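Local coordinates for protein endonuclease III (PDB 1ORN) that repairs DNA by base excision, acting as a glycosylase that carries a [4Fe-4S] cluster and forms a covalent intermediate with its DNA substrate, at residues W177-T180 with H181-I185. Residues are numbered along the deposited sequence; the frame is centred on the assembly and turned at random.
Sequences WSIT and HHRMI
Ile179 and Arg183, one helical turn apart, make the main side-chain contact here. CG1 of Ile179 lies over one face of the Arg183 guanidinium, 3.2 Å above its plane and displaced toward the rim, with CG1 to NE at 3.4 Å. Ile179 sets CG1 anti to its backbone N (chi1 -170°); in Arg183, CG lies anti to the carbonyl carbon (chi1 -69°), and the chain, extended from CG to NE, runs back along the helix toward the isoleucine. On its way CG of Arg183 passes 3.2 Å from Ile179 O. NE is buried by this contact and has no modelled polar partner, so the evidence at that atom is for apolar cover. With an alanine here in place of Arg183, CG1 of Ile179 would probably be left without its guanidinium cover, and the contact with Ala18 of helix 7-20 would probably be lost.

The backbone frame is regular alpha-helix, the first turns of helix 177-191 in this HhH-GPD superfamily glycosylase. Four successive i to i+4 bonds demonstrate it, from His181 N to Trp177 O through to Met184 N to Thr180 O, the last at 2.9 Å. OG1 of Thr180 bonds back to Glu176 O.

His182 places ND1 3.1 Å from Ser178 O, but the angle is too poor for a hydrogen bond; that carbonyl instead accepts a hydrogen bond from His182 N. CD2 of His181 sits 3.7 Å above the His182 ring plane, offset toward the rim.

Met184 starts alongside Thr180, its CG 3.3 Å from Thr180 O, then bends at chi3 (71°) and meets Leu14, Val145 and Leu168 on three other helices. Trp177 points its indole away from the following turn, with NE1 bonded to Ile172 O and the side chain against Pro137, Ile139 and Met169.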
loop_
_atom_site.group_PDB
_atom_site.type_symbol
_atom_site.label_atom_id
_atom_site.label_comp_id
_atom_site.label_asym_id
_atom_site.label_seq_id
_atom_site.Cartn_x
_atom_site.Cartn_y
_atom_site.Cartn_z
ATOM N N TRP C 177 9.371 8.752 -6.582
ATOM C CA TRP C 177 8.255 8.488 -5.677
ATOM C C TRP C 177 7.905 7.022 -5.499
ATOM O O TRP C 177 7.826 6.534 -4.376
ATOM C CB TRP C 177 7.004 9.221 -6.144
ATOM C CG TRP C 177 7.046 10.687 -5.914
ATOM C CD1 TRP C 177 8.055 11.400 -5.338
ATOM C CD2 TRP C 177 6.030 11.630 -6.263
ATOM N NE1 TRP C 177 7.732 12.735 -5.307
ATOM C CE2 TRP C 177 6.493 12.904 -5.868
ATOM C CE3 TRP C 177 4.771 11.524 -6.872
ATOM C CZ2 TRP C 177 5.744 14.067 -6.065
ATOM C CZ3 TRP C 177 4.024 12.683 -7.068
ATOM C CH2 TRP C 177 4.517 13.937 -6.664
ATOM N N SER C 178 7.685 6.326 -6.607
ATOM C CA SER C 178 7.309 4.919 -6.541
ATOM C C SER C 178 8.298 4.004 -5.825
ATOM O O SER C 178 7.903 3.224 -4.959
ATOM C CB SER C 178 7.027 4.393 -7.949
ATOM O OG SER C 178 5.942 5.099 -8.529
ATOM N N ILE C 179 9.580 4.090 -6.164
ATOM C CA ILE C 179 10.554 3.218 -5.517
ATOM C C ILE C 179 10.803 3.587 -4.053
ATOM O O ILE C 179 11.051 2.714 -3.222
ATOM C CB ILE C 179 11.904 3.206 -6.277
ATOM C CG1 ILE C 179 12.802 2.106 -5.711
ATOM C CG2 ILE C 179 12.601 4.552 -6.143
ATOM C CD1 ILE C 179 12.196 0.724 -5.796
ATOM N N THR C 180 10.732 4.874 -3.730
ATOM C CA THR C 180 10.948 5.292 -2.348
ATOM C C THR C 180 9.825 4.737 -1.482
ATOM O O THR C 180 10.050 4.315 -0.345
ATOM C CB THR C 180 10.989 6.823 -2.219
ATOM O OG1 THR C 180 12.043 7.338 -3.040
ATOM C CG2 THR C 180 11.247 7.224 -0.770
ATOM N N HIS C 181 8.615 4.736 -2.035
ATOM C CA HIS C 181 7.441 4.207 -1.349
ATOM C C HIS C 181 7.693 2.740 -0.978
ATOM O O HIS C 181 7.505 2.329 0.169
ATOM C CB HIS C 181 6.220 4.333 -2.276
ATOM C CG HIS C 181 5.101 3.392 -1.952
ATOM N ND1 HIS C 181 4.301 3.534 -0.840
ATOM C CD2 HIS C 181 4.659 2.284 -2.594
ATOM C CE1 HIS C 181 3.414 2.556 -0.811
ATOM N NE2 HIS C 181 3.609 1.782 -1.863
ATOM N N HIS C 182 8.129 1.952 -1.956
ATOM C CA HIS C 182 8.404 0.542 -1.715
ATOM C C HIS C 182 9.535 0.343 -0.709
ATOM O O HIS C 182 9.467 -0.548 0.136
ATOM C CB HIS C 182 8.720 -0.155 -3.040
ATOM C CG HIS C 182 7.522 -0.315 -3.925
ATOM N ND1 HIS C 182 7.486 0.134 -5.226
ATOM C CD2 HIS C 182 6.306 -0.862 -3.682
ATOM C CE1 HIS C 182 6.300 -0.128 -5.748
ATOM N NE2 HIS C 182 5.566 -0.731 -4.831
ATOM N N ARG C 183 10.569 1.178 -0.789
ATOM C CA ARG C 183 11.688 1.075 0.140
ATOM C C ARG C 183 11.226 1.371 1.565
ATOM O O ARG C 183 11.672 0.726 2.515
ATOM C CB ARG C 183 12.809 2.034 -0.266
ATOM C CG ARG C 183 13.517 1.640 -1.558
ATOM C CD ARG C 183 14.452 2.747 -2.025
ATOM N NE ARG C 183 15.146 2.411 -3.268
ATOM C CZ ARG C 183 15.763 3.300 -4.042
ATOM N NH1 ARG C 183 15.775 4.581 -3.702
ATOM N NH2 ARG C 183 16.359 2.913 -5.162
ATOM N N MET C 184 10.324 2.339 1.714
ATOM C CA MET C 184 9.809 2.680 3.033
ATOM C C MET C 184 8.956 1.552 3.598
ATOM O O MET C 184 9.014 1.260 4.793
ATOM C CB MET C 184 8.991 3.981 2.985
ATOM C CG MET C 184 9.843 5.238 2.831
ATOM S SD MET C 184 8.873 6.764 3.030
ATOM C CE MET C 184 8.553 6.702 4.786
ATOM N N ILE C 185 8.168 0.912 2.741
ATOM C CA ILE C 185 7.322 -0.189 3.177
ATOM C C ILE C 185 8.178 -1.356 3.656
ATOM O O ILE C 185 7.883 -1.975 4.672
ATOM C CB ILE C 185 6.391 -0.669 2.045
ATOM C CG1 ILE C 185 5.293 0.375 1.813
ATOM C CG2 ILE C 185 5.771 -2.016 2.409
ATOM C CD1 ILE C 185 4.288 -0.017 0.764
#